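Local coordinates for protein probable TonB-dependent receptor (Pseudomonas aeruginosa, PDB 4K3F) that probably serves as the substrate-binding lipoprotein of a methionine transporter and holds one selenomethionine in the cleft between its two lobes, at residues V7-T10 / H14-I17; E16-V21 / V30-K35; T38-P43 / L153-L158; L118-A123 / V165-I170; K132-T137 / S194-I199. All blocks are in the same frame, centred on the assembly; numbering follows the deposited sequence. Where two conformers were deposited one is given.

The five contacts sample both lobes of the protein and the cleft between them. Contacts 1 and 2 share helix 11-26 and read the same beta-alpha-beta unit from its ligand end to its hydrophobic flank; both are largely buried, the first partly polar, the second purely van der Waals. Contact 4 is their counterpart in the other lobe, a buried helix-on-strand interface made by hydrocarbon and a selenomethionine methyl. Contacts 3 and 5 are only partly buried, lie about 17 Å apart between centres, and rely on loops and bridging water; like contact 1, each holds a residue of the ligand pocket. Contact 1 joins contact 5 through the hydrogen bond between His14 and Asn198.

Contact 1: V7-T10 / H14-I17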
# COMPACT_ATOMS: atom_id res chain seq x y z
N VAL A 7 -12.89 -2.06 12.20
CA VAL A 7 -11.81 -1.62 11.28
C VAL A 7 -11.67 -2.60 10.12
O VAL A 7 -11.45 -3.81 10.33
CB VAL A 7 -10.45 -1.50 12.00
CG1 VAL A 7 -9.42 -0.91 11.07
CG2 VAL A 7 -10.57 -0.61 13.21
N ALA A 8 -11.85 -2.09 8.90
CA ALA A 8 -11.58 -2.90 7.70
C ALA A 8 -10.09 -2.86 7.36
O ALA A 8 -9.47 -1.79 7.40
CB ALA A 8 -12.34 -2.33 6.53
N ALA A 9 -9.53 -3.99 6.96
CA ALA A 9 -8.10 -4.07 6.67
C ALA A 9 -7.78 -5.11 5.63
O ALA A 9 -8.49 -6.11 5.56
CB ALA A 9 -7.35 -4.42 7.93
N THR A 10 -6.73 -4.88 4.86
CA THR A 10 -6.20 -5.93 3.98
C THR A 10 -5.45 -6.94 4.88
O THR A 10 -5.06 -6.66 6.03
CB THR A 10 -5.26 -5.38 2.86
OG1 THR A 10 -4.45 -4.32 3.43
CG2 THR A 10 -6.09 -4.78 1.73
N HIS A 14 -1.76 -5.52 7.32
CA HIS A 14 -2.64 -4.68 8.12
C HIS A 14 -3.44 -5.42 9.17
O HIS A 14 -3.46 -5.04 10.33
CB HIS A 14 -3.55 -3.84 7.21
CG HIS A 14 -2.79 -3.11 6.15
ND1 HIS A 14 -2.17 -3.75 5.10
CD2 HIS A 14 -2.48 -1.80 6.03
CE1 HIS A 14 -1.54 -2.86 4.36
NE2 HIS A 14 -1.71 -1.66 4.90
N ALA A 15 -4.10 -6.49 8.78
CA ALA A 15 -4.93 -7.23 9.73
C ALA A 15 -4.06 -7.97 10.77
O ALA A 15 -4.45 -8.13 11.93
CB ALA A 15 -5.89 -8.18 9.01
N GLU A 16 -2.85 -8.35 10.37
CA GLU A 16 -1.91 -8.98 11.31
C GLU A 16 -1.53 -7.94 12.38
O GLU A 16 -1.54 -8.24 13.57
CB GLU A 16 -0.68 -9.50 10.58
CG GLU A 16 -1.00 -10.56 9.52
CD GLU A 16 0.24 -11.28 8.97
OE1 GLU A 16 1.29 -10.65 8.77
OE2 GLU A 16 0.13 -12.48 8.67
N ILE A 17 -1.15 -6.75 11.95
CA ILE A 17 -0.83 -5.67 12.89
C ILE A 17 -1.97 -5.42 13.85
O ILE A 17 -1.77 -5.29 15.07
CB ILE A 17 -0.47 -4.38 12.11
CG1 ILE A 17 0.88 -4.57 11.40
CG2 ILE A 17 -0.46 -3.16 13.03
CD1 ILE A 17 1.17 -3.51 10.34
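Where strand 3-9 gives way to helix 11-26, at the first turn of a beta-alpha-beta unit, Ala9 and Thr10 meet His14 and Ala15. The central bond is from the backbone: Ala15 N donates to Thr10 O at 2.9 Å, a step of five residues that closes the turn around the start of the helix. The bond is bent, with an N-H...O angle of 140°, although the donor lies nearly on the line of the carbonyl. Beside this bond Ala9 CB rests against the helix, 3.9 Å from His14 CB and 4.2 Å from Ala15 CB, methyl meeting methyl where Ala9 CA and Ala15 CA are 5.4 Å apart.

Thr10 and His14 run side by side in the same direction. The threonine hydroxyl sits between its own backbone N and carbonyl carbon (chi1 39°), and this places OG1 2.9 Å from His14 ND1, meeting the ring obliquely. The far nitrogen of the same ring, NE2, is hydrogen-bonded to Asn198, while Phe56 meets the ring edge-to-face. With both ring nitrogens near polar atoms and selenomethionine in touch with it, His14 illustrates a ligand site placed at the C-terminal end of a parallel strand, as is typical of type 2 periplasmic binding proteins.

Contact 2: E16-V21 / V30-K35; sequences EILNVV and VDLKIK
Ile34, Leu18 and Leu32 carry most of this interface, in which helix 11-26 lies on the edge strand 30-36 of the beta-alpha-beta crossover that starts the first lobe. Helix 16-21 and strand 30-35 run nearly antiparallel, at 160°, with their axes 9.2 Å apart at closest approach. No hydrogen bond crosses between them, and the fit depends on side-chain shape.

Ile34 has the largest share of the buried surface. Its CD1 presses on the flank of Leu18, 3.6 Å from CB and equally close to the carbonyl carbon, while CG1 lies slightly farther from the same CB. The methyl also comes 3.2 Å from Asn19 OD1, a close approach of hydrocarbon to an amide oxygen at the more open margin of the contact. Asn19 starts out facing away from the strand, but its amide swings back; the ND2 side of that amide is hydrogen-bonded to a bound glycerol, probably from the crystallisation liquor.

Leu18 serves both strands of the unit. With CG beside the backbone N (chi1 -65°) its branch reaches Val7 and Ala9 of strand 3-9, leaving CB to Ile34, and its CD2 is 4.3 Å from Leu32 CD2. Helix 210-218 adds Leu215 to the same cluster.

Leu32 extends with CG anti to its backbone N (chi1 -174°), which sends one methyl toward the helix. That methyl, CD2, lies 3.8 Å from Leu18 O; the Leu32 side chain passes that of Val21 at a slant, CD2 touching Val21 CG2 at 3.8 Å.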
# COMPACT_ATOMS: atom_id res chain seq x y z
N GLU A 16 -2.85 -8.35 10.37
CA GLU A 16 -1.91 -8.98 11.31
C GLU A 16 -1.53 -7.94 12.38
O GLU A 16 -1.54 -8.24 13.57
CB GLU A 16 -0.68 -9.50 10.58
CG GLU A 16 -1.00 -10.56 9.52
CD GLU A 16 0.24 -11.28 8.97
OE1 GLU A 16 1.29 -10.65 8.77
OE2 GLU A 16 0.13 -12.48 8.67
N ILE A 17 -1.15 -6.75 11.95
CA ILE A 17 -0.83 -5.67 12.89
C ILE A 17 -1.97 -5.42 13.85
O ILE A 17 -1.77 -5.29 15.07
CB ILE A 17 -0.47 -4.38 12.11
CG1 ILE A 17 0.88 -4.57 11.40
CG2 ILE A 17 -0.46 -3.16 13.03
CD1 ILE A 17 1.17 -3.51 10.34
N LEU A 18 -3.19 -5.30 13.30
CA LEU A 18 -4.36 -5.09 14.12
C LEU A 18 -4.64 -6.22 15.13
O LEU A 18 -5.01 -5.91 16.27
CB LEU A 18 -5.58 -4.77 13.25
CG LEU A 18 -5.50 -3.44 12.48
CD1 LEU A 18 -6.69 -3.39 11.53
CD2 LEU A 18 -5.49 -2.21 13.36
N ASN A 19 -4.40 -7.48 14.74
CA ASN A 19 -4.57 -8.61 15.67
C ASN A 19 -3.62 -8.50 16.90
O ASN A 19 -3.98 -8.85 18.02
CB ASN A 19 -4.31 -9.95 14.98
CG ASN A 19 -5.41 -10.36 14.01
OD1 ASN A 19 -6.57 -10.12 14.25
ND2 ASN A 19 -5.02 -11.06 12.95
N VAL A 20 -2.42 -7.97 16.66
CA VAL A 20 -1.41 -7.82 17.72
C VAL A 20 -1.75 -6.63 18.62
O VAL A 20 -1.44 -6.68 19.79
CB VAL A 20 -0.01 -7.73 17.07
CG1 VAL A 20 1.08 -7.37 18.05
CG2 VAL A 20 0.28 -9.07 16.39
N VAL A 21 -2.41 -5.59 18.07
CA VAL A 21 -2.77 -4.42 18.91
C VAL A 21 -4.03 -4.70 19.69
O VAL A 21 -4.26 -4.06 20.71
CB VAL A 21 -2.94 -3.03 18.22
CG1 VAL A 21 -1.66 -2.50 17.66
CG2 VAL A 21 -4.03 -3.01 17.18
N VAL A 30 -11.33 -0.77 24.87
CA VAL A 30 -11.73 -0.71 23.47
C VAL A 30 -11.74 -2.08 22.88
O VAL A 30 -10.75 -2.80 22.98
CB VAL A 30 -10.78 0.18 22.63
CG1 VAL A 30 -11.11 0.04 21.14
CG2 VAL A 30 -10.87 1.61 23.09
N ASP A 31 -12.87 -2.43 22.27
CA ASP A 31 -13.06 -3.76 21.66
C ASP A 31 -12.91 -3.65 20.16
O ASP A 31 -13.85 -3.28 19.44
CB ASP A 31 -14.43 -4.32 22.03
CG ASP A 31 -14.68 -5.68 21.43
OD1 ASP A 31 -13.73 -6.39 21.05
OD2 ASP A 31 -15.86 -6.06 21.36
N LEU A 32 -11.69 -3.89 19.71
CA LEU A 32 -11.34 -3.77 18.29
C LEU A 32 -11.83 -4.97 17.51
O LEU A 32 -11.47 -6.09 17.82
CB LEU A 32 -9.84 -3.68 18.12
CG LEU A 32 -9.31 -3.42 16.71
CD1 LEU A 32 -9.78 -2.06 16.19
CD2 LEU A 32 -7.80 -3.44 16.72
N LYS A 33 -12.66 -4.71 16.49
CA LYS A 33 -13.26 -5.76 15.65
C LYS A 33 -12.78 -5.57 14.23
O LYS A 33 -13.10 -4.55 13.56
CB LYS A 33 -14.79 -5.68 15.73
CG LYS A 33 -15.33 -5.84 17.15
CD LYS A 33 -16.84 -5.63 17.19
CE LYS A 33 -17.37 -5.50 18.60
NZ LYS A 33 -18.57 -4.63 18.64
N ILE A 34 -12.02 -6.54 13.75
CA ILE A 34 -11.27 -6.41 12.50
C ILE A 34 -12.03 -7.21 11.43
O ILE A 34 -12.44 -8.36 11.67
CB ILE A 34 -9.87 -7.04 12.66
CG1 ILE A 34 -9.07 -6.33 13.75
CG2 ILE A 34 -9.11 -7.04 11.35
CD1 ILE A 34 -7.98 -7.21 14.33
N LYS A 35 -12.22 -6.57 10.28
CA LYS A 35 -12.88 -7.20 9.14
C LYS A 35 -11.93 -7.18 7.97
O LYS A 35 -11.52 -6.09 7.52
CB LYS A 35 -14.18 -6.46 8.85
CG LYS A 35 -15.34 -6.81 9.81
CD LYS A 35 -15.08 -6.32 11.24
CE LYS A 35 -16.33 -6.25 12.07
NZ LYS A 35 -16.96 -7.59 12.21

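Contact 3: T38-P43 / L153-L158; sequences TDYVQP and LEAATL. With MSE (selenomethionine), chain B.
Asp39 OD2 accepts two backbone N-H groups from the same face of its carboxylate and so braces the turn that carries Tyr40, the residue that touches Ala155. Gln42 N approaches on the syn side at 2.8 Å, with an almost straight bond (174°); Val41 N, at 2.9 Å, comes from well above the plane. The second bond defines an Asx turn, and together the two hold the chain as it enters helix 42-48.

Across the contact the direct touch is hydrocarbon. Ala155 CB, at the start of the short 3-10 segment 155-157, approaches the ring obliquely and lies 3.6 Å from Tyr40 CE2. Its companion Ala156 CB is a looser neighbour of Thr38 O. The 3-10 turn is held from Glu154: its carbonyl accepts from both Thr157 N and Thr157 OG1, the hydroxyl arriving on a lone pair at 2.8 Å, while Glu154 OE1 takes Ala156 N from above the carboxylate plane at the same length.

Two waters bridge Tyr40 N to Glu154 OE2. The amide gives a weak bond to one and a sounder one of 3.1 Å to the other; the short water-to-carboxylate separations leave the details doubtful.

On one face of the Tyr40 ring sits the selenomethionine methyl CE, 3.4 Å above the plane and over its centre, a CH-pi contact. The phenol oxygen is hydrogen-bonded to Asn173, which helps fix the ring. Tyr40 of one lobe thus covers the ligand methyl while touching Ala155 of the other, consistent with the interlobe ligand cleft of a type 2 periplasmic binding protein.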
# COMPACT_ATOMS: atom_id res chain seq x y z
N THR A 38 -10.06 -8.06 0.62
CA THR A 38 -8.92 -8.34 -0.23
C THR A 38 -8.62 -7.21 -1.25
O THR A 38 -7.62 -7.28 -1.97
CB THR A 38 -9.14 -9.63 -1.01
OG1 THR A 38 -10.30 -9.48 -1.83
CG2 THR A 38 -9.31 -10.78 -0.05
N ASP A 39 -9.50 -6.21 -1.34
CA ASP A 39 -9.43 -5.20 -2.39
C ASP A 39 -9.21 -3.78 -1.84
O ASP A 39 -9.25 -3.56 -0.63
CB ASP A 39 -10.74 -5.21 -3.18
CG ASP A 39 -11.90 -4.61 -2.39
OD1 ASP A 39 -12.22 -5.13 -1.29
OD2 ASP A 39 -12.43 -3.58 -2.87
N TYR A 40 -9.00 -2.86 -2.76
CA TYR A 40 -8.66 -1.50 -2.43
C TYR A 40 -9.84 -0.52 -2.50
O TYR A 40 -9.67 0.68 -2.34
CB TYR A 40 -7.57 -1.03 -3.38
CG TYR A 40 -6.14 -1.48 -3.14
CD1 TYR A 40 -5.74 -2.16 -1.99
CD2 TYR A 40 -5.17 -1.19 -4.10
CE1 TYR A 40 -4.39 -2.51 -1.80
CE2 TYR A 40 -3.85 -1.50 -3.90
CZ TYR A 40 -3.44 -2.17 -2.76
OH TYR A 40 -2.09 -2.48 -2.61
N VAL A 41 -11.05 -1.03 -2.67
CA VAL A 41 -12.24 -0.17 -2.81
C VAL A 41 -13.19 -0.33 -1.65
O VAL A 41 -13.51 0.64 -0.93
CB VAL A 41 -12.96 -0.41 -4.17
CG1 VAL A 41 -14.25 0.40 -4.30
CG2 VAL A 41 -12.01 -0.07 -5.32
N GLN A 42 -13.61 -1.57 -1.40
CA GLN A 42 -14.63 -1.81 -0.39
C GLN A 42 -14.29 -1.31 1.03
O GLN A 42 -15.21 -0.86 1.73
CB GLN A 42 -15.09 -3.29 -0.37
CG GLN A 42 -15.75 -3.76 -1.69
CD GLN A 42 -16.83 -2.80 -2.23
OE1 GLN A 42 -16.78 -2.36 -3.38
NE2 GLN A 42 -17.79 -2.47 -1.40
N PRO A 43 -13.02 -1.37 1.46
CA PRO A 43 -12.75 -0.82 2.81
C PRO A 43 -13.16 0.66 2.95
O PRO A 43 -13.62 1.06 4.05
CB PRO A 43 -11.23 -1.08 3.02
CG PRO A 43 -10.96 -2.24 2.11
CD PRO A 43 -11.82 -2.01 0.89
N LEU A 153 -2.98 -3.03 -14.93
CA LEU A 153 -4.03 -3.93 -14.45
C LEU A 153 -4.31 -3.69 -12.98
O LEU A 153 -3.55 -3.03 -12.27
CB LEU A 153 -3.69 -5.38 -14.67
CG LEU A 153 -3.58 -5.83 -16.15
CD1 LEU A 153 -3.01 -7.23 -16.21
CD2 LEU A 153 -4.90 -5.79 -16.88
N GLU A 154 -5.46 -4.18 -12.52
CA GLU A 154 -5.85 -3.88 -11.14
C GLU A 154 -4.81 -4.48 -10.17
O GLU A 154 -4.34 -5.61 -10.33
CB GLU A 154 -7.24 -4.42 -10.84
CG GLU A 154 -7.94 -3.72 -9.65
CD GLU A 154 -7.49 -4.22 -8.28
OE1 GLU A 154 -7.17 -5.41 -8.15
OE2 GLU A 154 -7.48 -3.42 -7.31
N ALA A 155 -4.48 -3.71 -9.14
CA ALA A 155 -3.38 -4.06 -8.21
C ALA A 155 -3.38 -5.49 -7.67
O ALA A 155 -2.35 -6.10 -7.60
CB ALA A 155 -3.32 -3.11 -7.04
N ALA A 156 -4.54 -5.97 -7.24
CA ALA A 156 -4.64 -7.27 -6.62
C ALA A 156 -4.37 -8.42 -7.58
O ALA A 156 -4.03 -9.52 -7.15
CB ALA A 156 -6.02 -7.46 -6.01
N THR A 157 -4.48 -8.15 -8.88
CA THR A 157 -4.32 -9.18 -9.89
C THR A 157 -2.88 -9.40 -10.35
O THR A 157 -2.59 -10.33 -11.08
CB THR A 157 -5.16 -8.90 -11.15
OG1 THR A 157 -4.58 -7.86 -11.93
CG2 THR A 157 -6.63 -8.59 -10.83
N LEU A 158 -1.98 -8.50 -9.95
CA LEU A 158 -0.64 -8.56 -10.47
C LEU A 158 0.15 -9.83 -10.09
O LEU A 158 0.90 -10.36 -10.93
CB LEU A 158 0.14 -7.27 -10.16
CG LEU A 158 -0.49 -5.95 -10.62
CD1 LEU A 158 0.58 -4.83 -10.60
CD2 LEU A 158 -1.12 -6.02 -11.99
N MSE B . -0.42 -1.36 1.24
CA MSE B . -0.44 -0.73 -0.11
C MSE B . 0.91 -0.06 -0.30
O MSE B . 1.41 0.59 0.63
OXT MSE B . 1.51 -0.15 -1.38
CB MSE B . -1.58 0.30 -0.24
CG MSE B . -1.64 0.93 -1.62
SE MSE B . -2.99 2.35 -1.66
CE MSE B . -4.56 1.30 -1.49
O HOH W 1 -7.68 -4.36 -5.02
O HOH W 2 -9.25 -2.58 -5.86

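Contact 4: L118-A123 / V165-I170; sequences LLLDKA and VDMALI
Leu119 and Leu120 of helix 110-122 rest on Met167 and Leu169 of strand 167-170, a helix-on-sheet layer in the lobe built round the five-stranded mixed sheet. Helix 118-122 and strand 167-170 run at 121° to each other with axes 11.0 Å apart at closest approach, a separation bridged wholly by long side chains.

No hydrogen bond crosses the interface. The helix keeps its own backbone bonds, Lys122 N to Leu118 O and Ala123 N to Leu119 O. The strand is bonded on one edge to strand 103-107 and on the other to strand 86-88.

Contacts between branched chains centre on Leu169, which has the largest share of the buried surface. Its CD2 enters between the two helix leucines, 3.9 Å from Leu120 CG and 4.0 Å from Leu119 CD2, and the side chains cross at a slant. Leu119 reaches toward the strand with CG anti to its backbone N (chi1 178°), whereas Leu120 sets off to one side of the strand and its branched end turns in. Ala87 packs beside Leu169 on the sheet.

The remaining contact is of another kind, through the methyl of a residue present as selenomethionine. Met167 is extended for its first two torsions and then turns about the CG-SE bond (chi3 68°), sliding past Leu120 in the opposite direction until Met167 CE meets Leu120 CD2 at 3.8 Å.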
# COMPACT_ATOMS: atom_id res chain seq x y z
N LEU A 118 7.30 6.07 -11.33
CA LEU A 118 8.41 6.76 -10.65
C LEU A 118 9.54 5.81 -10.24
O LEU A 118 10.71 6.18 -10.33
CB LEU A 118 7.91 7.55 -9.44
CG LEU A 118 7.10 8.80 -9.80
CD1 LEU A 118 6.57 9.45 -8.54
CD2 LEU A 118 7.90 9.81 -10.57
N LEU A 119 9.20 4.60 -9.82
CA LEU A 119 10.21 3.58 -9.51
C LEU A 119 10.94 3.19 -10.80
O LEU A 119 12.17 3.06 -10.81
CB LEU A 119 9.58 2.33 -8.85
CG LEU A 119 10.59 1.22 -8.54
CD1 LEU A 119 11.73 1.73 -7.65
CD2 LEU A 119 9.90 -0.01 -7.95
N LEU A 120 10.21 3.01 -11.90
CA LEU A 120 10.87 2.70 -13.19
C LEU A 120 11.83 3.84 -13.57
O LEU A 120 12.94 3.61 -14.12
CB LEU A 120 9.87 2.46 -14.32
CG LEU A 120 8.99 1.23 -14.12
CD1 LEU A 120 7.90 1.13 -15.19
CD2 LEU A 120 9.83 -0.02 -14.11
N ASP A 121 11.42 5.08 -13.30
CA ASP A 121 12.28 6.23 -13.58
C ASP A 121 13.53 6.19 -12.66
O ASP A 121 14.68 6.35 -13.12
CB ASP A 121 11.46 7.52 -13.48
CG ASP A 121 12.32 8.80 -13.61
OD1 ASP A 121 13.06 9.16 -12.65
OD2 ASP A 121 12.19 9.48 -14.64
N LYS A 122 13.32 5.95 -11.37
CA LYS A 122 14.43 5.91 -10.43
C LYS A 122 15.43 4.84 -10.83
O LYS A 122 16.63 5.07 -10.75
CB LYS A 122 13.94 5.61 -9.01
CG LYS A 122 14.96 5.97 -7.96
CD LYS A 122 14.58 5.46 -6.59
CE LYS A 122 15.46 6.10 -5.53
NZ LYS A 122 14.88 5.93 -4.18
N ALA A 123 14.93 3.70 -11.28
CA ALA A 123 15.74 2.55 -11.64
C ALA A 123 16.37 2.64 -13.04
O ALA A 123 17.16 1.77 -13.42
CB ALA A 123 14.90 1.32 -11.56
N VAL A 165 4.30 -12.08 -17.75
CA VAL A 165 4.91 -10.82 -18.15
C VAL A 165 6.42 -10.86 -17.88
O VAL A 165 6.91 -11.74 -17.18
CB VAL A 165 4.24 -9.62 -17.41
CG1 VAL A 165 2.75 -9.57 -17.74
CG2 VAL A 165 4.47 -9.68 -15.92
N ASP A 166 7.16 -9.89 -18.41
CA ASP A 166 8.57 -9.82 -18.12
C ASP A 166 8.85 -9.25 -16.74
O ASP A 166 9.87 -9.60 -16.14
CB ASP A 166 9.25 -9.03 -19.23
CG ASP A 166 9.13 -9.74 -20.60
OD1 ASP A 166 9.21 -10.99 -20.64
OD2 ASP A 166 8.92 -9.07 -21.63
N MSE A 167 8.02 -8.30 -16.28
CA MSE A 167 8.22 -7.71 -14.94
C MSE A 167 6.88 -7.16 -14.47
O MSE A 167 6.08 -6.64 -15.30
CB MSE A 167 9.29 -6.62 -15.00
CG MSE A 167 9.74 -6.11 -13.64
SE MSE A 167 11.44 -5.16 -13.74
CE MSE A 167 10.80 -3.63 -14.77
N ALA A 168 6.68 -7.19 -13.16
CA ALA A 168 5.52 -6.62 -12.50
C ALA A 168 5.91 -5.82 -11.28
O ALA A 168 6.74 -6.24 -10.49
CB ALA A 168 4.51 -7.69 -12.14
N LEU A 169 5.32 -4.64 -11.15
CA LEU A 169 5.55 -3.80 -9.98
C LEU A 169 4.33 -3.97 -9.09
O LEU A 169 3.24 -3.53 -9.44
CB LEU A 169 5.79 -2.33 -10.38
CG LEU A 169 7.24 -2.01 -10.80
CD1 LEU A 169 7.66 -2.78 -12.05
CD2 LEU A 169 7.41 -0.51 -10.99
N ILE A 170 4.53 -4.62 -7.95
CA ILE A 170 3.44 -5.18 -7.15
C ILE A 170 3.45 -4.57 -5.77
O ILE A 170 4.49 -4.56 -5.12
CB ILE A 170 3.59 -6.68 -7.01
CG1 ILE A 170 3.64 -7.29 -8.42
CG2 ILE A 170 2.45 -7.24 -6.20
CD1 ILE A 170 3.85 -8.78 -8.43

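Contact 5: K132-T137 / S194-I199; sequences KSITAT and SPYVNI. With MSE (selenomethionine), chain B.
The Tyr196 ring has Pro195 CB over the centre of one face, 3.8 Å above the plane, and a water at its edge, in plane with the ring. Arg115 makes a cation-pi contact with it and the ring of His59 meets it too. At the phenol end the ring comes up against Ile134 from the opposite direction: Tyr196 OH is 3.8 Å from Ile134 CB, with CG2 a little farther.

The edge water links the two segments. It accepts from Tyr196 OH and donates to Ile134 O, each at 2.7 Å, so the water joins the hydroxyl to a turn carbonyl. Ile134 CD1 adds a looser contact, 4.1 Å from Pro195 CB, as the two side chains slide past each other.

Each partner is shaped by a local turn. Ile134 lies in the type I beta turn Ser133-Ala136, where Ser133 OG takes Thr135 N in an ST turn, and Ser194 OG does the same for Tyr196 N. Residues 194-197 lie in a crossing between the lobes of this type 2 binding-protein fold, leading from strand 188-189 of one sheet to strand 198-202 of the other, which begins near Asn198; residues 132-137 form a loop of the lobe left behind.

At the far end of the crossing Asn198 grips the ligand with both polar atoms of its amide. ND2 donates to the selenomethionine carboxylate O at 2.8 Å (160°), and OD1, which has a second partner in His14, accepts from the ligand's amino N at 2.9 Å.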
# COMPACT_ATOMS: atom_id res chain seq x y z
N LYS A 132 7.13 16.08 -13.75
CA LYS A 132 6.17 15.04 -13.38
C LYS A 132 5.72 15.14 -11.92
O LYS A 132 6.47 15.59 -11.06
CB LYS A 132 6.67 13.65 -13.72
CG LYS A 132 7.51 13.00 -12.64
CD LYS A 132 8.93 13.49 -12.64
CE LYS A 132 9.81 12.64 -11.74
NZ LYS A 132 11.21 13.11 -11.76
N SER A 133 4.50 14.67 -11.66
CA SER A 133 3.97 14.54 -10.32
C SER A 133 3.90 13.07 -9.96
O SER A 133 4.22 12.22 -10.79
CB SER A 133 2.55 15.15 -10.25
OG SER A 133 1.63 14.27 -10.86
N ILE A 134 3.45 12.76 -8.74
CA ILE A 134 3.31 11.37 -8.33
C ILE A 134 2.04 10.67 -8.92
O ILE A 134 1.86 9.48 -8.72
CB ILE A 134 3.43 11.17 -6.80
CG1 ILE A 134 2.22 11.77 -6.08
CG2 ILE A 134 4.78 11.73 -6.31
CD1 ILE A 134 2.11 11.35 -4.63
N THR A 135 1.26 11.39 -9.73
CA THR A 135 0.22 10.75 -10.53
C THR A 135 0.60 10.76 -12.02
O THR A 135 -0.27 10.87 -12.89
CB THR A 135 -1.17 11.35 -10.29
OG1 THR A 135 -1.07 12.77 -10.23
CG2 THR A 135 -1.72 10.89 -8.95
N ALA A 136 1.90 10.66 -12.31
CA ALA A 136 2.34 10.49 -13.67
C ALA A 136 1.65 9.32 -14.34
O ALA A 136 1.27 8.35 -13.68
CB ALA A 136 3.85 10.31 -13.72
N THR A 137 1.50 9.43 -15.67
CA THR A 137 0.96 8.36 -16.50
C THR A 137 1.96 8.00 -17.59
O THR A 137 2.93 8.73 -17.80
CB THR A 137 -0.34 8.80 -17.18
OG1 THR A 137 -0.07 9.80 -18.16
CG2 THR A 137 -1.33 9.32 -16.13
N SER A 194 9.17 8.08 1.66
CA SER A 194 8.36 8.17 0.46
C SER A 194 7.03 8.83 0.78
O SER A 194 6.69 9.03 1.95
CB SER A 194 8.13 6.78 -0.14
OG SER A 194 7.15 6.04 0.61
N PRO A 195 6.25 9.10 -0.27
CA PRO A 195 4.87 9.59 -0.05
C PRO A 195 3.88 8.57 0.51
O PRO A 195 2.71 8.90 0.67
CB PRO A 195 4.41 10.02 -1.47
CG PRO A 195 5.70 10.30 -2.19
CD PRO A 195 6.67 9.26 -1.67
N TYR A 196 4.30 7.33 0.73
CA TYR A 196 3.35 6.21 0.79
C TYR A 196 3.17 5.54 2.16
O TYR A 196 2.81 4.35 2.25
CB TYR A 196 3.64 5.19 -0.30
CG TYR A 196 3.77 5.83 -1.66
CD1 TYR A 196 2.66 6.42 -2.29
CD2 TYR A 196 5.01 5.95 -2.28
CE1 TYR A 196 2.77 7.03 -3.51
CE2 TYR A 196 5.11 6.59 -3.51
CZ TYR A 196 4.00 7.13 -4.10
OH TYR A 196 4.13 7.76 -5.30
N VAL A 197 3.30 6.32 3.22
CA VAL A 197 2.96 5.79 4.52
C VAL A 197 1.51 5.34 4.53
O VAL A 197 0.63 6.02 4.02
CB VAL A 197 3.18 6.84 5.62
CG1 VAL A 197 2.71 6.35 6.96
CG2 VAL A 197 4.64 7.25 5.66
N ASN A 198 1.28 4.12 5.02
CA ASN A 198 -0.08 3.59 5.19
C ASN A 198 -0.73 4.17 6.45
O ASN A 198 -0.09 4.26 7.50
CB ASN A 198 -0.07 2.06 5.24
CG ASN A 198 0.10 1.43 3.84
OD1 ASN A 198 -0.55 0.45 3.53
ND2 ASN A 198 0.93 2.08 2.97
N ILE A 199 -1.98 4.59 6.31
CA ILE A 199 -2.66 5.35 7.31
C ILE A 199 -3.92 4.64 7.81
O ILE A 199 -4.65 4.00 7.05
CB ILE A 199 -3.05 6.73 6.75
CG1 ILE A 199 -3.66 6.60 5.33
CG2 ILE A 199 -1.81 7.61 6.66
CD1 ILE A 199 -4.32 7.84 4.80
N MSE B . -0.42 -1.36 1.24
CA MSE B . -0.44 -0.73 -0.11
C MSE B . 0.91 -0.06 -0.30
O MSE B . 1.41 0.59 0.63
OXT MSE B . 1.51 -0.15 -1.38
CB MSE B . -1.58 0.30 -0.24
CG MSE B . -1.64 0.93 -1.62
SE MSE B . -2.99 2.35 -1.66
CE MSE B . -4.56 1.30 -1.49
O HOH W 3 1.75 8.12 -6.44